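Local coordinates for protein iron aquisition yersiniabactin synthesis enzyme, YbtT (Escherichia coli, PDB 6BA9) that acts as a low-specificity type II thioesterase that maintains yersiniabactin production, probably by hydrolysing unproductive thioesters on the assembly line that makes this metallophore, at residues F22-S26 / A167-A171; I63-A67 / Q94-T99; L84-A90 / Q111-G117; C100-E104 / C183-T188. The protein carries 1 engineered substitution. All blocks are in the same frame, centred on the assembly; numbering follows the deposited sequence.

Interaction 1: F22-S26 / A167-A171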
# COMPACT_ATOMS: atom_id res chain seq x y z
N PHE A 22 3.74 2.71 1.12
CA PHE A 22 3.56 4.01 0.51
C PHE A 22 4.79 4.40 -0.33
O PHE A 22 5.85 3.74 -0.30
CB PHE A 22 3.29 5.06 1.60
CG PHE A 22 4.23 4.97 2.78
CD1 PHE A 22 3.85 4.31 3.94
CD2 PHE A 22 5.50 5.52 2.71
CE1 PHE A 22 4.72 4.21 5.03
CE2 PHE A 22 6.38 5.42 3.79
CZ PHE A 22 5.98 4.77 4.94
N ALA A 23 4.64 5.47 -1.10
CA ALA A 23 5.74 5.96 -1.94
C ALA A 23 6.90 6.38 -1.05
O ALA A 23 6.71 7.05 -0.03
CB ALA A 23 5.27 7.15 -2.76
N GLY A 24 8.10 5.98 -1.45
CA GLY A 24 9.27 6.18 -0.63
C GLY A 24 9.40 5.19 0.50
O GLY A 24 10.38 5.25 1.25
N GLY A 25 8.44 4.28 0.65
CA GLY A 25 8.52 3.30 1.72
C GLY A 25 9.61 2.27 1.48
O GLY A 25 10.03 2.00 0.35
N SER A 26 10.04 1.65 2.57
CA SER A 26 11.05 0.60 2.56
C SER A 26 10.93 -0.13 3.89
O SER A 26 10.15 0.27 4.76
CB SER A 26 12.45 1.16 2.36
OG SER A 26 12.83 1.95 3.48
N ALA A 167 10.73 8.22 -8.85
CA ALA A 167 10.14 7.09 -9.54
C ALA A 167 8.83 6.67 -8.88
O ALA A 167 7.80 6.49 -9.55
CB ALA A 167 11.12 5.92 -9.58
N ASP A 168 8.84 6.54 -7.55
CA ASP A 168 7.64 6.13 -6.83
C ASP A 168 6.52 7.16 -7.02
O ASP A 168 5.37 6.80 -7.30
CB ASP A 168 7.91 6.00 -5.32
CG ASP A 168 8.81 4.83 -4.93
OD1 ASP A 168 9.27 4.04 -5.77
OD2 ASP A 168 9.07 4.74 -3.70
N PHE A 169 6.84 8.45 -6.83
CA PHE A 169 5.81 9.48 -6.94
C PHE A 169 5.31 9.63 -8.38
O PHE A 169 4.12 9.89 -8.59
CB PHE A 169 6.30 10.79 -6.32
CG PHE A 169 6.07 10.84 -4.83
CD1 PHE A 169 4.87 11.31 -4.34
CD2 PHE A 169 7.04 10.43 -3.94
CE1 PHE A 169 4.65 11.36 -2.98
CE2 PHE A 169 6.79 10.49 -2.57
CZ PHE A 169 5.62 10.95 -2.12
N TYR A 170 6.18 9.46 -9.36
CA TYR A 170 5.71 9.46 -10.75
C TYR A 170 4.74 8.30 -10.99
O TYR A 170 3.67 8.49 -11.58
CB TYR A 170 6.87 9.42 -11.75
CG TYR A 170 6.33 9.40 -13.18
CD1 TYR A 170 6.04 8.19 -13.82
CD2 TYR A 170 6.04 10.57 -13.84
CE1 TYR A 170 5.49 8.18 -15.07
CE2 TYR A 170 5.51 10.56 -15.11
CZ TYR A 170 5.23 9.38 -15.71
OH TYR A 170 4.68 9.35 -16.98
N ALA A 171 5.07 7.11 -10.48
CA ALA A 171 4.16 5.98 -10.65
C ALA A 171 2.80 6.28 -10.04
O ALA A 171 1.76 6.03 -10.65
CB ALA A 171 4.75 4.74 -9.98
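Ala23 and Gly24, in the loop after strand 16-20, meet Asp168 and Phe169 of helix 155-174. The contact joins the alpha/beta-hydrolase core to the insertion between strands 112-116 and 190-195, the place where this fold usually carries its lid. In this fold the loop commonly helps to form the oxyanion hole, a role consistent with its position beside Ala90.

One polar bond crosses the contact. Gly24 N donates to Asp168 OD2 at 2.7 Å (N-H...O 156°), approaching the anti lone pair. With chi1 at -70°, CG lies beside the backbone N, and the carboxylate extends to the loop. Arg51 makes a salt bridge to the same OD2, so one oxygen is gripped by both a backbone amide and a guanidinium. The donor amide belongs to a type II beta turn, closed by Gly25 N to Phe22 O at 2.8 Å; the positive phi of Gly24 suits its position in the turn.

The apolar part centres on the Ala23 methyl. It rests against Asp168 CB at 3.9 Å, and Met91 touches both residues. In a CH-pi contact Ala23 CB also sits over one face of the Phe169 ring, 18° off the normal and offset toward CE2, 3.7 Å away.

Interaction 2: I63-A67 / Q94-T99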
# COMPACT_ATOMS: atom_id res chain seq x y z
N ILE A 63 2.41 1.68 -11.63
CA ILE A 63 1.65 0.89 -10.66
C ILE A 63 1.30 -0.48 -11.23
O ILE A 63 1.40 -1.50 -10.55
CB ILE A 63 0.39 1.67 -10.23
CG1 ILE A 63 0.75 2.97 -9.50
CG2 ILE A 63 -0.55 0.78 -9.39
CD1 ILE A 63 1.62 2.78 -8.23
N THR A 64 0.82 -0.52 -12.48
CA THR A 64 0.38 -1.80 -13.03
C THR A 64 1.56 -2.75 -13.24
O THR A 64 1.40 -3.96 -13.11
CB THR A 64 -0.46 -1.59 -14.31
OG1 THR A 64 0.25 -0.76 -15.23
CG2 THR A 64 -1.79 -0.94 -14.00
N GLN A 65 2.75 -2.22 -13.56
CA GLN A 65 3.94 -3.07 -13.67
C GLN A 65 4.30 -3.68 -12.31
O GLN A 65 4.62 -4.87 -12.21
CB GLN A 65 5.14 -2.29 -14.20
CG GLN A 65 5.12 -2.00 -15.66
CD GLN A 65 6.28 -1.12 -16.08
OE1 GLN A 65 7.25 -0.95 -15.32
NE2 GLN A 65 6.20 -0.56 -17.28
N LEU A 66 4.28 -2.87 -11.26
CA LEU A 66 4.52 -3.39 -9.92
C LEU A 66 3.51 -4.48 -9.56
O LEU A 66 3.87 -5.52 -8.98
CB LEU A 66 4.45 -2.25 -8.90
CG LEU A 66 5.63 -1.28 -8.93
CD1 LEU A 66 5.28 0.00 -8.16
CD2 LEU A 66 6.87 -1.91 -8.33
N ALA A 67 2.24 -4.25 -9.88
CA ALA A 67 1.17 -5.20 -9.58
C ALA A 67 1.35 -6.50 -10.34
O ALA A 67 1.06 -7.58 -9.81
CB ALA A 67 -0.17 -4.58 -9.94
N GLN A 94 -2.92 1.39 -4.36
CA GLN A 94 -3.09 1.27 -5.80
C GLN A 94 -2.49 -0.04 -6.29
O GLN A 94 -3.10 -0.75 -7.09
CB GLN A 94 -2.44 2.45 -6.51
CG GLN A 94 -2.95 3.82 -6.10
CD GLN A 94 -2.04 4.94 -6.53
OE1 GLN A 94 -0.83 4.76 -6.66
NE2 GLN A 94 -2.61 6.12 -6.74
N VAL A 95 -1.30 -0.37 -5.81
CA VAL A 95 -0.67 -1.64 -6.18
C VAL A 95 -1.48 -2.82 -5.67
O VAL A 95 -1.69 -3.80 -6.40
CB VAL A 95 0.80 -1.70 -5.73
CG1 VAL A 95 1.39 -3.05 -6.11
CG2 VAL A 95 1.62 -0.58 -6.36
N ALA A 96 -1.95 -2.75 -4.42
CA ALA A 96 -2.74 -3.84 -3.85
C ALA A 96 -4.01 -4.05 -4.66
O ALA A 96 -4.38 -5.20 -4.94
CB ALA A 96 -3.08 -3.53 -2.40
N PHE A 97 -4.69 -2.97 -5.03
CA PHE A 97 -5.89 -3.06 -5.85
C PHE A 97 -5.60 -3.73 -7.19
O PHE A 97 -6.29 -4.68 -7.59
CB PHE A 97 -6.45 -1.65 -6.06
CG PHE A 97 -7.58 -1.58 -7.05
CD1 PHE A 97 -8.78 -2.19 -6.80
CD2 PHE A 97 -7.42 -0.87 -8.21
CE1 PHE A 97 -9.83 -2.08 -7.72
CE2 PHE A 97 -8.46 -0.77 -9.13
CZ PHE A 97 -9.66 -1.37 -8.88
N GLU A 98 -4.57 -3.25 -7.90
CA GLU A 98 -4.26 -3.81 -9.22
C GLU A 98 -3.77 -5.25 -9.12
O GLU A 98 -4.06 -6.07 -10.00
CB GLU A 98 -3.27 -2.91 -9.96
CG GLU A 98 -3.82 -1.54 -10.38
CD GLU A 98 -4.85 -1.61 -11.48
OE1 GLU A 98 -4.93 -2.65 -12.18
OE2 GLU A 98 -5.59 -0.61 -11.64
N THR A 99 -3.06 -5.59 -8.04
CA THR A 99 -2.67 -6.98 -7.80
C THR A 99 -3.90 -7.85 -7.57
O THR A 99 -4.01 -8.95 -8.12
CB THR A 99 -1.73 -7.04 -6.59
OG1 THR A 99 -0.56 -6.25 -6.85
CG2 THR A 99 -1.28 -8.47 -6.31
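Ala67 and Thr99 mark the closest backbone approach, CA to CA 4.6 Å, where helical segments 63-67 and 94-99 cross at -58° with their axes 8.3 Å apart. The small Ala67 permits this: its CB fits against Glu98 CB at 3.5 Å, while its CA meets Thr99 OG1 at 3.4 Å. That hydroxyl is turned back along its own helix and donates to Val95 O at 2.7 Å from above the carbonyl plane; Val95 O also accepts from Thr99 N.

Helices 63-77 and 91-105 lie next to each other in the alpha/beta-hydrolase fold, the second being the helix that follows the nucleophile elbow.

Val95 spreads its two methyls over the partner helix. CG2, beside the backbone N, meets Ile63 CD1 at 3.8 Å and Leu66 CD1 slightly farther off, whereas CG1, anti to that N (chi1 178°), leans over the backbone of Ala67. Ile63 crosses Gln94 at about a right angle, its CD1 3.5 Å from Gln94 OE1, an oxygen that is hydrogen-bonded to Thr172. Thr64 and Glu98 run side by side in the same direction, Thr64 CG2 touching the carboxylate, which is held by Arg101 at OE1 and by Tyr175 and Tyr177 at OE2.

Interaction 3: L84-A90 / Q111-G117. Engineered in segment 84-90: Ala90 (natural residue Ser).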
# COMPACT_ATOMS: atom_id res chain seq x y z
N LEU A 84 -5.52 -15.42 1.62
CA LEU A 84 -4.64 -14.30 1.29
C LEU A 84 -5.39 -12.99 1.48
O LEU A 84 -6.49 -12.81 0.93
CB LEU A 84 -4.14 -14.41 -0.15
CG LEU A 84 -3.30 -13.23 -0.64
CD1 LEU A 84 -1.95 -13.16 0.07
CD2 LEU A 84 -3.09 -13.32 -2.13
N LEU A 85 -4.79 -12.09 2.24
CA LEU A 85 -5.28 -10.72 2.39
C LEU A 85 -4.25 -9.76 1.80
O LEU A 85 -3.07 -9.83 2.14
CB LEU A 85 -5.49 -10.39 3.88
CG LEU A 85 -6.48 -11.30 4.63
CD1 LEU A 85 -6.43 -10.99 6.12
CD2 LEU A 85 -7.87 -11.10 4.10
N LEU A 86 -4.69 -8.89 0.90
CA LEU A 86 -3.83 -7.88 0.30
C LEU A 86 -4.17 -6.53 0.89
O LEU A 86 -5.35 -6.17 0.93
CB LEU A 86 -4.04 -7.80 -1.21
CG LEU A 86 -3.42 -8.91 -2.02
CD1 LEU A 86 -4.00 -8.89 -3.45
CD2 LEU A 86 -1.92 -8.72 -2.07
N ALA A 87 -3.17 -5.79 1.35
CA ALA A 87 -3.36 -4.47 1.93
C ALA A 87 -2.36 -3.49 1.33
O ALA A 87 -1.26 -3.87 0.92
CB ALA A 87 -3.17 -4.51 3.43
N GLY A 88 -2.73 -2.22 1.31
CA GLY A 88 -1.79 -1.18 0.91
C GLY A 88 -2.22 0.16 1.42
O GLY A 88 -3.42 0.41 1.60
N HIS A 89 -1.24 1.03 1.67
CA HIS A 89 -1.47 2.40 2.13
C HIS A 89 -0.93 3.38 1.10
O HIS A 89 0.21 3.24 0.63
CB HIS A 89 -0.76 2.63 3.47
CG HIS A 89 -1.10 3.93 4.12
ND1 HIS A 89 -2.36 4.22 4.63
CD2 HIS A 89 -0.35 5.04 4.32
CE1 HIS A 89 -2.34 5.43 5.16
NE2 HIS A 89 -1.14 5.95 4.98
N ALA A 90 -1.75 4.36 0.74
CA ALA A 90 -1.38 5.42 -0.21
C ALA A 90 -0.99 4.75 -1.53
O ALA A 90 -1.79 3.97 -2.06
CB ALA A 90 -0.37 6.38 0.42
N GLN A 111 -8.89 -13.46 -0.32
CA GLN A 111 -9.96 -13.41 0.67
C GLN A 111 -10.30 -12.00 1.12
O GLN A 111 -11.39 -11.79 1.68
CB GLN A 111 -9.61 -14.29 1.87
CG GLN A 111 -9.41 -15.74 1.46
CD GLN A 111 -10.63 -16.33 0.80
OE1 GLN A 111 -11.68 -16.46 1.42
NE2 GLN A 111 -10.51 -16.66 -0.49
N GLY A 112 -9.45 -11.03 0.88
CA GLY A 112 -9.75 -9.69 1.32
C GLY A 112 -8.77 -8.70 0.73
O GLY A 112 -7.62 -9.07 0.44
N LEU A 113 -9.23 -7.47 0.55
CA LEU A 113 -8.46 -6.33 0.06
C LEU A 113 -8.67 -5.17 1.02
O LEU A 113 -9.82 -4.80 1.31
CB LEU A 113 -8.93 -5.92 -1.33
CG LEU A 113 -8.28 -4.66 -1.91
CD1 LEU A 113 -6.74 -4.82 -2.06
CD2 LEU A 113 -8.97 -4.30 -3.22
N ILE A 114 -7.57 -4.59 1.51
CA ILE A 114 -7.59 -3.45 2.43
C ILE A 114 -6.95 -2.26 1.73
O ILE A 114 -5.74 -2.27 1.43
CB ILE A 114 -6.93 -3.77 3.78
CG1 ILE A 114 -7.60 -4.98 4.46
CG2 ILE A 114 -6.99 -2.54 4.69
CD1 ILE A 114 -6.86 -6.27 4.30
N ILE A 115 -7.76 -1.24 1.44
CA ILE A 115 -7.35 -0.00 0.78
C ILE A 115 -7.29 1.06 1.87
O ILE A 115 -8.32 1.38 2.48
CB ILE A 115 -8.38 0.37 -0.30
CG1 ILE A 115 -8.42 -0.68 -1.39
CG2 ILE A 115 -8.17 1.78 -0.84
CD1 ILE A 115 -7.19 -0.78 -2.19
N SER A 116 -6.12 1.61 2.14
CA SER A 116 -5.91 2.57 3.21
C SER A 116 -5.33 3.87 2.69
O SER A 116 -4.34 3.87 1.94
CB SER A 116 -4.98 1.91 4.21
OG SER A 116 -4.64 2.74 5.31
N GLY A 117 -5.91 5.00 3.12
CA GLY A 117 -5.28 6.29 2.92
C GLY A 117 -4.89 6.62 1.50
O GLY A 117 -3.77 7.11 1.26
O HOH W 1 -7.04 -16.50 -0.79
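The beta-alpha-beta unit that carries the nucleophile elbow of the alpha/beta-hydrolase fold brings Leu84-Ala90 alongside Gln111-Gly117. Strands 84-89 and 112-116 run parallel, with helix 91-105 as the crossover. Between them Leu86 N donates to Gly112 O (3.0 Å) and Ile114 N to Leu86 O (2.8 Å); Gly88 then bonds through its N to Ile114 O and through its O to Ser116 N.

On one face Ala87 CB packs on Ile114 CB at 3.8 Å; on the other, turned to helix 91-105, Leu113 CD1 touches Leu86 CB at 4.1 Å. Gly112 leaves room for Leu85 CD2, 3.6 Å from its CA.

Just past the end of strand 84-89, Ala90 N bonds to Ser116 O at 2.9 Å. Ala90, engineered in place of the natural serine, the probable nucleophile, keeps the strained backbone of an elbow (phi 58°, psi -124°) and occupies the N-cap position of helix 91-105. Its neighbour His89 swings CG anti to the backbone N (chi1 -172°), carrying the ring to Ser116. Its NE2 is hydrogen-bonded to His226 O, and Tyr228 OH bonds to Ser116 OG. At the ring edge, near its plane, His89 ND1 and Ser116 OG share a hydrogen bond of 2.8 Å.

Interaction 4: C100-E104 / C183-T188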
# COMPACT_ATOMS: atom_id res chain seq x y z
N CYS A 100 -4.83 -7.35 -6.76
CA CYS A 100 -6.05 -8.09 -6.48
C CYS A 100 -6.84 -8.30 -7.75
O CYS A 100 -7.41 -9.38 -7.96
CB CYS A 100 -6.87 -7.33 -5.43
SG CYS A 100 -8.20 -8.31 -4.68
N ARG A 101 -6.87 -7.30 -8.63
CA ARG A 101 -7.55 -7.42 -9.92
C ARG A 101 -6.99 -8.60 -10.70
O ARG A 101 -7.75 -9.44 -11.20
CB ARG A 101 -7.40 -6.11 -10.69
CG ARG A 101 -8.02 -6.04 -12.07
CD ARG A 101 -8.31 -4.56 -12.49
NE ARG A 101 -8.25 -4.44 -13.95
CZ ARG A 101 -7.53 -3.55 -14.63
NH1 ARG A 101 -6.78 -2.64 -14.00
NH2 ARG A 101 -7.56 -3.55 -15.96
N LEU A 102 -5.67 -8.70 -10.80
CA LEU A 102 -5.06 -9.79 -11.55
C LEU A 102 -5.36 -11.14 -10.91
O LEU A 102 -5.69 -12.11 -11.61
CB LEU A 102 -3.55 -9.58 -11.66
CG LEU A 102 -3.11 -8.35 -12.47
CD1 LEU A 102 -1.64 -8.12 -12.36
CD2 LEU A 102 -3.50 -8.48 -13.96
N LEU A 103 -5.25 -11.25 -9.59
CA LEU A 103 -5.46 -12.53 -8.92
C LEU A 103 -6.91 -12.98 -9.02
O LEU A 103 -7.19 -14.17 -9.24
CB LEU A 103 -5.04 -12.45 -7.46
CG LEU A 103 -3.54 -12.26 -7.28
CD1 LEU A 103 -3.27 -12.14 -5.80
CD2 LEU A 103 -2.73 -13.39 -7.88
N GLU A 104 -7.84 -12.04 -8.87
CA GLU A 104 -9.26 -12.36 -9.01
C GLU A 104 -9.57 -12.85 -10.42
O GLU A 104 -10.27 -13.86 -10.59
CB GLU A 104 -10.10 -11.12 -8.65
CG GLU A 104 -11.58 -11.34 -8.58
CD GLU A 104 -12.29 -10.09 -8.09
OE1 GLU A 104 -11.84 -9.51 -7.08
OE2 GLU A 104 -13.26 -9.70 -8.74
N CYS A 183 -13.15 -0.81 -16.27
CA CYS A 183 -13.11 -2.25 -16.09
C CYS A 183 -14.19 -2.67 -15.11
O CYS A 183 -14.78 -1.83 -14.43
CB CYS A 183 -11.76 -2.72 -15.58
SG CYS A 183 -11.43 -2.07 -13.94
N PRO A 184 -14.43 -3.98 -14.99
CA PRO A 184 -15.43 -4.46 -14.05
C PRO A 184 -15.02 -4.16 -12.62
O PRO A 184 -13.81 -4.10 -12.30
CB PRO A 184 -15.46 -5.97 -14.30
CG PRO A 184 -14.96 -6.12 -15.70
CD PRO A 184 -13.92 -5.07 -15.85
N PRO A 185 -15.97 -3.98 -11.72
CA PRO A 185 -15.63 -3.81 -10.31
C PRO A 185 -15.06 -5.10 -9.76
O PRO A 185 -15.31 -6.20 -10.26
CB PRO A 185 -16.98 -3.49 -9.66
CG PRO A 185 -17.97 -4.16 -10.54
CD PRO A 185 -17.43 -4.05 -11.93
N LEU A 186 -14.25 -4.96 -8.72
CA LEU A 186 -13.68 -6.13 -8.07
C LEU A 186 -14.68 -6.71 -7.10
O LEU A 186 -15.42 -5.98 -6.43
CB LEU A 186 -12.42 -5.72 -7.31
CG LEU A 186 -11.22 -5.32 -8.15
CD1 LEU A 186 -9.96 -5.32 -7.27
CD2 LEU A 186 -11.02 -6.26 -9.33
N ARG A 187 -14.74 -8.04 -7.05
CA ARG A 187 -15.65 -8.75 -6.16
C ARG A 187 -15.00 -9.22 -4.87
O ARG A 187 -15.72 -9.63 -3.95
CB ARG A 187 -16.28 -9.92 -6.90
CG ARG A 187 -17.34 -9.46 -7.89
CD ARG A 187 -16.77 -9.32 -9.29
NE ARG A 187 -17.73 -8.69 -10.21
CZ ARG A 187 -17.66 -8.78 -11.53
NH1 ARG A 187 -16.70 -9.50 -12.10
NH2 ARG A 187 -18.57 -8.17 -12.29
N THR A 188 -13.68 -9.16 -4.76
CA THR A 188 -13.04 -9.52 -3.51
C THR A 188 -13.57 -8.62 -2.39
O THR A 188 -13.60 -7.39 -2.55
CB THR A 188 -11.53 -9.33 -3.65
OG1 THR A 188 -10.99 -10.26 -4.60
CG2 THR A 188 -10.81 -9.53 -2.31
O HOH W 2 -13.52 -8.13 -11.36
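Glu104 reaches the loop 183-188 with CG anti to its backbone N (chi1 -173°) and an extended chain beyond, which sets its carboxylate beside the backbone of Arg187 and Thr188. Both oxygens are engaged. OE2 receives Arg187 N at 2.8 Å, a nearly straight bond (171°) made on the syn side. OE1 accepts twice from one residue: Thr188 OG1 donates at 2.7 Å from the anti side, and Thr188 N at 3.0 Å from well above the carboxylate plane (50° out of it), the two donors lying on the same face. Three bonds thus fix the rotation of the carboxylate and hold residues 187-188 of the loop to the helix. A water bridges Glu104 OE2 to Pro185 O. The guanidinium of Arg187 stays apart from the carboxylate, though its positive charge may still favour the ionised form.

One turn earlier in the helix the contacts are largely apolar. Leu186 lies across Arg101 at about a right angle, its CD2 3.7 Å from Arg101 CA, and its CD1 meets Cys100 CB at 4.1 Å. Cys100 SG faces Thr188, 3.4 Å from OG1. Farther out, Cys183 SG sits over one face of the Arg101 guanidinium, whose NH1 is engaged by Glu98; the sulfur is offset toward the rim and 4.0 Å from Arg101 NE.

The contact ties the C-terminal part of helix 91-105 to the loop leading into strand 190-195. Cys100 backs onto Leu86 of strand 84-89, Leu186 bonds through its backbone to Trp212 and Ser214, and Thr188 CG2 lies against Gly112 of strand 112-116.

In the fold
Interaction 3 forms the buried centre of the sheet and is held mainly by backbone bonds. Interaction 2, also buried, packs helix 91-105 against helix 63-77 without a hydrogen bond between the two segments; Ala96 of the same helix rests on Ala87 and Gly88 of the strand. Interaction 4 uses the later turns of that helix and is only partly buried, relying on a side-chain carboxylate to catch loop amides; Phe97 and Leu186 join it to interaction 2. Interaction 1, likewise partly buried, also pairs a carboxylate with a loop amide, but toward the insertion, and its Phe22 touches His89 and Ala90 of interaction 3. Interactions 1 and 4 stay apart, nearest atoms about 13 Å.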